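Beta-1,4-galactanase (PDB 1HJQ) hydrolyses beta-1,4-galactosidic linkages in type I arabinogalactans, as a family 53 glycoside hydrolase of clan GH-A. Local coordinates at residues L59-I63 / S116-F120; L226-N231 / V283-V287. All coordinates share one frame; numbering follows the deposited sequence.

Both contacts join helices on the outside of one closed barrel of eight parallel strands, the (beta/alpha)8 or TIM barrel of clan GH-A, and they lie on opposite sides of the chain's centre. Contact 1 pairs helix 59-71 with helix 102-123, which flank strand 75-80; contact 2 pairs helix 223-237 with the end of helix 270-286, which flank strand 240-245. Their centres are about 33 Å apart and their nearest atoms about 22 Å, so the two do not touch. Along the chain they come in series, contact 1 closing before contact 2 opens. Each joins two helices that are separated in sequence by one barrel strand, one pair early in the chain and one late.

Contact 1 of 2, residues L59-I63 / S116-F120; sequences LDYNI and SMNRF
Asp60 and Arg119 form the polar part of this helix-helix contact. Arg119 NH2 donates to Asp60 OD1 at 2.5 Å in a salt bridge, a length to be read with caution at this resolution, while NH1 adds a weak bond to the same oxygen at 3.3 Å. OD1 lies near the guanidinium plane at its edge and takes both donors; the carboxylate plane stands 81° from the guanidinium plane. The arginine chain leaves with CG anti to the backbone N (chi1 -166°) and bends at chi2, which carries its end across Leu59 to the aspartate.

The apolar part lies on the barrel side of this bridge. The CD2 branch of Leu59 lies along the Arg119 stem and at the guanidinium edge by NH1, while its CD1 branch meets Phe120 CE1, 4.0 Å away. Ile63 CD1 lies over one guanidinium face, toward its rim, though its placement is approximate, and Ile63 CG1 is 4.1 Å above the Phe120 ring plane, also toward the rim. The ring also rests on Leu76 and Ile78 of strand 75-80, placing the contact in the outer layer of the TIM barrel. With an alanine at Arg119, Asp60 would probably lose its charged partner and Leu59 CD2 the stem it packs on. From exposed Asp60 to buried Phe120, the chemistry grades from a charged outer pair to an apolar inner layer.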
ATOM      1  N   LEU A  59      13.832   6.519  -6.348  1.00 18.19           N
ATOM      2  CA  LEU A  59      14.539   5.248  -6.410  1.00 20.37           C
ATOM      3  C   LEU A  59      15.677   5.089  -5.403  1.00 20.79           C
ATOM      4  O   LEU A  59      15.664   4.161  -4.597  1.00 21.93           O
ATOM      5  CB  LEU A  59      15.059   5.020  -7.826  1.00 21.97           C
ATOM      6  CG  LEU A  59      15.280   3.546  -8.163  1.00 24.23           C
ATOM      7  CD1 LEU A  59      13.981   2.764  -7.907  1.00 23.94           C
ATOM      8  CD2 LEU A  59      15.719   3.423  -9.624  1.00 24.36           C
ATOM      9  N   ASP A  60      16.659   5.983  -5.443  1.00 20.99           N
ATOM     10  CA  ASP A  60      17.787   5.902  -4.523  1.00 21.39           C
ATOM     11  C   ASP A  60      17.295   5.801  -3.086  1.00 21.66           C
ATOM     12  O   ASP A  60      17.763   4.962  -2.313  1.00 22.26           O
ATOM     13  CB  ASP A  60      18.689   7.133  -4.664  1.00 22.63           C
ATOM     14  CG  ASP A  60      19.206   7.322  -6.079  1.00 24.44           C
ATOM     15  OD1 ASP A  60      19.678   6.334  -6.687  1.00 23.89           O
ATOM     16  OD2 ASP A  60      19.145   8.467  -6.581  1.00 25.78           O
ATOM     17  N   TYR A  61      16.349   6.668  -2.739  1.00 21.18           N
ATOM     18  CA  TYR A  61      15.764   6.702  -1.407  1.00 20.08           C
ATOM     19  C   TYR A  61      15.179   5.348  -1.032  1.00 20.14           C
ATOM     20  O   TYR A  61      15.376   4.866   0.084  1.00 20.29           O
ATOM     21  CB  TYR A  61      14.662   7.775  -1.347  1.00 20.66           C
ATOM     22  CG  TYR A  61      13.937   7.870  -0.016  1.00 20.09           C
ATOM     23  CD1 TYR A  61      13.003   6.907   0.371  1.00 20.01           C
ATOM     24  CD2 TYR A  61      14.208   8.908   0.870  1.00 20.07           C
ATOM     25  CE1 TYR A  61      12.365   6.973   1.608  1.00 20.49           C
ATOM     26  CE2 TYR A  61      13.577   8.984   2.109  1.00 21.02           C
ATOM     27  CZ  TYR A  61      12.659   8.014   2.473  1.00 21.34           C
ATOM     28  OH  TYR A  61      12.050   8.082   3.711  1.00 21.89           O
ATOM     29  N   ASN A  62      14.462   4.728  -1.960  1.00 19.89           N
ATOM     30  CA  ASN A  62      13.847   3.440  -1.678  1.00 20.66           C
ATOM     31  C   ASN A  62      14.837   2.295  -1.629  1.00 20.64           C
ATOM     32  O   ASN A  62      14.566   1.268  -1.007  1.00 21.35           O
ATOM     33  CB  ASN A  62      12.742   3.148  -2.693  1.00 21.33           C
ATOM     34  CG  ASN A  62      11.461   3.888  -2.373  1.00 21.97           C
ATOM     35  OD1 ASN A  62      10.744   3.531  -1.435  1.00 22.83           O
ATOM     36  ND2 ASN A  62      11.174   4.937  -3.135  1.00 21.26           N
ATOM     37  N   ILE A  63      15.984   2.461  -2.275  1.00 20.51           N
ATOM     38  CA  ILE A  63      16.994   1.417  -2.251  1.00 21.15           C
ATOM     39  C   ILE A  63      17.680   1.370  -0.895  1.00 22.04           C
ATOM     40  O   ILE A  63      18.013   0.297  -0.400  1.00 21.48           O
ATOM     41  CB  ILE A  63      18.035   1.621  -3.354  1.00 21.00           C
ATOM     42  CG1 ILE A  63      17.407   1.239  -4.692  1.00 21.56           C
ATOM     43  CG2 ILE A  63      19.287   0.798  -3.061  1.00 20.30           C
ATOM     44  CD1 ILE A  63      18.374   1.192  -5.833  1.00 24.73           C
ATOM     45  N   SER A 116      13.554   0.661 -13.014  1.00 17.60           N
ATOM     46  CA  SER A 116      13.382   0.711 -11.570  1.00 18.08           C
ATOM     47  C   SER A 116      13.540  -0.670 -10.932  1.00 19.01           C
ATOM     48  O   SER A 116      14.271  -0.831  -9.952  1.00 18.48           O
ATOM     49  CB  SER A 116      12.011   1.280 -11.212  1.00 18.26           C
ATOM     50  OG  SER A 116      11.909   2.649 -11.546  1.00 18.42           O
ATOM     51  N   MET A 117      12.846  -1.664 -11.471  1.00 19.75           N
ATOM     52  CA  MET A 117      12.946  -3.007 -10.923  1.00 20.66           C
ATOM     53  C   MET A 117      14.372  -3.531 -11.053  1.00 21.58           C
ATOM     54  O   MET A 117      14.904  -4.154 -10.131  1.00 20.75           O
ATOM     55  CB  MET A 117      11.963  -3.934 -11.629  1.00 20.14           C
ATOM     56  CG  MET A 117      10.501  -3.622 -11.321  1.00 19.85           C
ATOM     57  SD  MET A 117       9.978  -4.086  -9.644  1.00 21.45           S
ATOM     58  CE  MET A 117      10.472  -2.630  -8.712  1.00 21.69           C
ATOM     59  N   ASN A 118      15.000  -3.267 -12.194  1.00 23.06           N
ATOM     60  CA  ASN A 118      16.370  -3.718 -12.405  1.00 24.44           C
ATOM     61  C   ASN A 118      17.300  -3.031 -11.416  1.00 25.01           C
ATOM     62  O   ASN A 118      18.378  -3.530 -11.099  1.00 25.54           O
ATOM     63  CB  ASN A 118      16.824  -3.433 -13.838  1.00 23.88           C
ATOM     64  CG  ASN A 118      16.355  -4.489 -14.813  1.00 25.13           C
ATOM     65  OD1 ASN A 118      16.386  -5.680 -14.510  1.00 25.27           O
ATOM     66  ND2 ASN A 118      15.931  -4.063 -15.999  1.00 26.60           N
ATOM     67  N   ARG A 119      16.870  -1.881 -10.921  1.00 25.93           N
ATOM     68  CA  ARG A 119      17.667  -1.137  -9.963  1.00 26.86           C
ATOM     69  C   ARG A 119      17.800  -1.968  -8.684  1.00 26.95           C
ATOM     70  O   ARG A 119      18.873  -2.036  -8.080  1.00 27.06           O
ATOM     71  CB  ARG A 119      16.996   0.197  -9.672  1.00 28.14           C
ATOM     72  CG  ARG A 119      17.880   1.174  -8.961  1.00 31.75           C
ATOM     73  CD  ARG A 119      19.039   1.624  -9.827  1.00 33.08           C
ATOM     74  NE  ARG A 119      19.943   2.458  -9.042  1.00 36.09           N
ATOM     75  CZ  ARG A 119      19.669   3.695  -8.638  1.00 36.68           C
ATOM     76  NH1 ARG A 119      18.513   4.266  -8.952  1.00 36.57           N
ATOM     77  NH2 ARG A 119      20.546   4.352  -7.890  1.00 38.21           N
ATOM     78  N   PHE A 120      16.705  -2.606  -8.279  1.00 26.86           N
ATOM     79  CA  PHE A 120      16.721  -3.451  -7.092  1.00 26.80           C
ATOM     80  C   PHE A 120      17.466  -4.753  -7.384  1.00 27.24           C
ATOM     81  O   PHE A 120      18.259  -5.221  -6.569  1.00 27.67           O
ATOM     82  CB  PHE A 120      15.296  -3.771  -6.630  1.00 25.60           C
ATOM     83  CG  PHE A 120      14.605  -2.622  -5.968  1.00 24.71           C
ATOM     84  CD1 PHE A 120      13.784  -1.770  -6.695  1.00 24.94           C
ATOM     85  CD2 PHE A 120      14.799  -2.374  -4.616  1.00 24.38           C
ATOM     86  CE1 PHE A 120      13.166  -0.682  -6.087  1.00 24.03           C
ATOM     87  CE2 PHE A 120      14.187  -1.288  -3.996  1.00 24.20           C
ATOM     88  CZ  PHE A 120      13.371  -0.442  -4.732  1.00 24.38           C
TER

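Contact 2 of 2, residues L226-N231 / V283-V287; sequences LRRSLN and VVSSV
Val283 sets its CG1 methyl against the backbone of Arg227, 3.5 Å from Arg227 CA; these two residues have the closest CA atoms of the two segments. Standing anti to the backbone N (chi1 166°), Val283 CG1 meets Leu226 CG at 3.9 Å and also Leu230 CD1. One turn on, Val287 presents CG2 to Leu230 CB at 3.7 Å, the leucine and valine side chains crossing at about a right angle. The same methyl packs near the amide of Asn231, whose side chain slides past Val287 in the opposite direction.

At the outer margin the link is polar and passes through a water. This water accepts from Arg227 NE at 2.8 Å, lying in the guanidinium plane at its edge, and donates to Ser286 OG at 2.9 Å; Asn231 ND2 reaches it only weakly.

The helices belong to the outer layer of a TIM barrel, and strand 240-245 lies between them in sequence. Leu226 and Val284 both rest on Val243 of that strand, while Leu230 rests on Val241, so the apolar groups that join the helices also seat them on the barrel. The side chain of Leu226 is about 10 Å from that of Glu245, the probable nucleophile.

A second shell orients the polar groups. Ser286 OG donates back to Val283 O, tilted 21° from the carbonyl plane, which fixes the hydroxyl's direction and leaves its oxygen to accept from the water. On the facing helix, Asn231 ND2 makes a weak bond to Arg227 O, which may help to keep the amide beside Val287.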
ATOM      1  N   LEU A 226     -16.255  -5.523   3.339  1.00 20.13           N
ATOM      2  CA  LEU A 226     -14.909  -5.857   2.891  1.00 20.79           C
ATOM      3  C   LEU A 226     -14.888  -7.369   2.689  1.00 20.94           C
ATOM      4  O   LEU A 226     -14.407  -7.878   1.675  1.00 20.78           O
ATOM      5  CB  LEU A 226     -13.871  -5.456   3.947  1.00 19.30           C
ATOM      6  CG  LEU A 226     -12.435  -5.929   3.702  1.00 18.95           C
ATOM      7  CD1 LEU A 226     -11.902  -5.330   2.412  1.00 18.18           C
ATOM      8  CD2 LEU A 226     -11.557  -5.529   4.875  1.00 19.40           C
ATOM      9  N   ARG A 227     -15.433  -8.072   3.670  1.00 21.45           N
ATOM     10  CA  ARG A 227     -15.515  -9.522   3.649  1.00 23.04           C
ATOM     11  C   ARG A 227     -16.192 -10.018   2.375  1.00 23.66           C
ATOM     12  O   ARG A 227     -15.690 -10.919   1.698  1.00 24.06           O
ATOM     13  CB  ARG A 227     -16.305  -9.993   4.865  1.00 24.12           C
ATOM     14  CG  ARG A 227     -16.675 -11.451   4.857  1.00 24.56           C
ATOM     15  CD  ARG A 227     -15.801 -12.242   5.787  1.00 26.24           C
ATOM     16  NE  ARG A 227     -16.361 -13.573   5.983  1.00 28.40           N
ATOM     17  CZ  ARG A 227     -17.478 -13.819   6.661  1.00 28.86           C
ATOM     18  NH1 ARG A 227     -18.159 -12.823   7.222  1.00 28.13           N
ATOM     19  NH2 ARG A 227     -17.925 -15.063   6.758  1.00 28.93           N
ATOM     20  N   ARG A 228     -17.338  -9.430   2.059  1.00 23.51           N
ATOM     21  CA  ARG A 228     -18.083  -9.813   0.871  1.00 24.12           C
ATOM     22  C   ARG A 228     -17.352  -9.433  -0.399  1.00 22.60           C
ATOM     23  O   ARG A 228     -17.274 -10.216  -1.341  1.00 22.29           O
ATOM     24  CB  ARG A 228     -19.455  -9.139   0.863  1.00 26.08           C
ATOM     25  CG  ARG A 228     -20.235  -9.366  -0.423  1.00 28.74           C
ATOM     26  CD  ARG A 228     -21.619  -8.772  -0.302  1.00 32.53           C
ATOM     27  NE  ARG A 228     -22.669  -9.749   0.015  1.00 35.05           N
ATOM     28  CZ  ARG A 228     -22.573 -10.736   0.906  1.00 35.81           C
ATOM     29  NH1 ARG A 228     -21.456 -10.933   1.607  1.00 34.89           N
ATOM     30  NH2 ARG A 228     -23.622 -11.520   1.119  1.00 35.68           N
ATOM     31  N   SER A 229     -16.826  -8.215  -0.417  1.00 21.63           N
ATOM     32  CA  SER A 229     -16.117  -7.702  -1.575  1.00 20.08           C
ATOM     33  C   SER A 229     -14.946  -8.605  -1.932  1.00 20.08           C
ATOM     34  O   SER A 229     -14.796  -9.004  -3.088  1.00 20.65           O
ATOM     35  CB  SER A 229     -15.635  -6.280  -1.302  1.00 18.35           C
ATOM     36  OG  SER A 229     -15.152  -5.683  -2.484  1.00 16.92           O
ATOM     37  N   LEU A 230     -14.127  -8.937  -0.940  1.00 19.40           N
ATOM     38  CA  LEU A 230     -12.982  -9.803  -1.172  1.00 19.72           C
ATOM     39  C   LEU A 230     -13.427 -11.148  -1.745  1.00 19.32           C
ATOM     40  O   LEU A 230     -12.856 -11.624  -2.726  1.00 19.69           O
ATOM     41  CB  LEU A 230     -12.198 -10.021   0.128  1.00 19.46           C
ATOM     42  CG  LEU A 230     -11.672  -8.735   0.766  1.00 19.88           C
ATOM     43  CD1 LEU A 230     -10.850  -9.054   1.997  1.00 19.79           C
ATOM     44  CD2 LEU A 230     -10.841  -7.973  -0.245  1.00 19.98           C
ATOM     45  N   ASN A 231     -14.444 -11.755  -1.140  1.00 18.88           N
ATOM     46  CA  ASN A 231     -14.944 -13.035  -1.623  1.00 19.39           C
ATOM     47  C   ASN A 231     -15.413 -12.934  -3.063  1.00 19.17           C
ATOM     48  O   ASN A 231     -15.127 -13.819  -3.875  1.00 18.65           O
ATOM     49  CB  ASN A 231     -16.088 -13.539  -0.749  1.00 21.16           C
ATOM     50  CG  ASN A 231     -15.596 -14.262   0.491  1.00 22.77           C
ATOM     51  OD1 ASN A 231     -14.914 -15.286   0.393  1.00 24.70           O
ATOM     52  ND2 ASN A 231     -15.937 -13.736   1.664  1.00 22.39           N
ATOM     53  N   VAL A 283     -10.917 -10.907   8.656  1.00 19.58           N
ATOM     54  CA  VAL A 283     -11.686 -10.816   7.421  1.00 19.00           C
ATOM     55  C   VAL A 283     -10.849 -11.312   6.251  1.00 19.71           C
ATOM     56  O   VAL A 283     -11.283 -12.173   5.493  1.00 20.58           O
ATOM     57  CB  VAL A 283     -12.158  -9.369   7.148  1.00 18.29           C
ATOM     58  CG1 VAL A 283     -12.649  -9.229   5.711  1.00 16.40           C
ATOM     59  CG2 VAL A 283     -13.271  -9.005   8.117  1.00 16.23           C
ATOM     60  N   VAL A 284      -9.644 -10.776   6.114  1.00 20.71           N
ATOM     61  CA  VAL A 284      -8.748 -11.180   5.037  1.00 21.37           C
ATOM     62  C   VAL A 284      -8.442 -12.688   5.087  1.00 22.79           C
ATOM     63  O   VAL A 284      -8.555 -13.391   4.080  1.00 23.06           O
ATOM     64  CB  VAL A 284      -7.425 -10.403   5.112  1.00 20.41           C
ATOM     65  CG1 VAL A 284      -6.517 -10.823   3.980  1.00 18.52           C
ATOM     66  CG2 VAL A 284      -7.703  -8.909   5.066  1.00 19.31           C
ATOM     67  N   SER A 285      -8.055 -13.180   6.259  1.00 23.08           N
ATOM     68  CA  SER A 285      -7.744 -14.596   6.421  1.00 23.56           C
ATOM     69  C   SER A 285      -8.934 -15.479   6.090  1.00 23.91           C
ATOM     70  O   SER A 285      -8.771 -16.529   5.471  1.00 24.64           O
ATOM     71  CB  SER A 285      -7.309 -14.888   7.853  1.00 23.62           C
ATOM     72  OG  SER A 285      -6.147 -14.158   8.179  1.00 27.17           O
ATOM     73  N   SER A 286     -10.128 -15.060   6.509  1.00 24.20           N
ATOM     74  CA  SER A 286     -11.340 -15.843   6.264  1.00 24.15           C
ATOM     75  C   SER A 286     -11.491 -16.124   4.778  1.00 24.50           C
ATOM     76  O   SER A 286     -11.996 -17.176   4.384  1.00 25.50           O
ATOM     77  CB  SER A 286     -12.584 -15.101   6.766  1.00 23.68           C
ATOM     78  OG  SER A 286     -12.959 -14.059   5.879  1.00 23.46           O
ATOM     79  N   VAL A 287     -11.041 -15.179   3.956  1.00 23.83           N
ATOM     80  CA  VAL A 287     -11.128 -15.321   2.512  1.00 23.28           C
ATOM     81  C   VAL A 287     -10.029 -16.220   1.980  1.00 23.59           C
ATOM     82  O   VAL A 287      -8.860 -16.048   2.311  1.00 23.71           O
ATOM     83  CB  VAL A 287     -11.004 -13.950   1.798  1.00 22.01           C
ATOM     84  CG1 VAL A 287     -11.050 -14.136   0.295  1.00 20.47           C
ATOM     85  CG2 VAL A 287     -12.108 -13.032   2.246  1.00 20.85           C
TER
HETATM   86  O   HOH W   1     -15.035 -15.525   4.456  1.00 17.83           O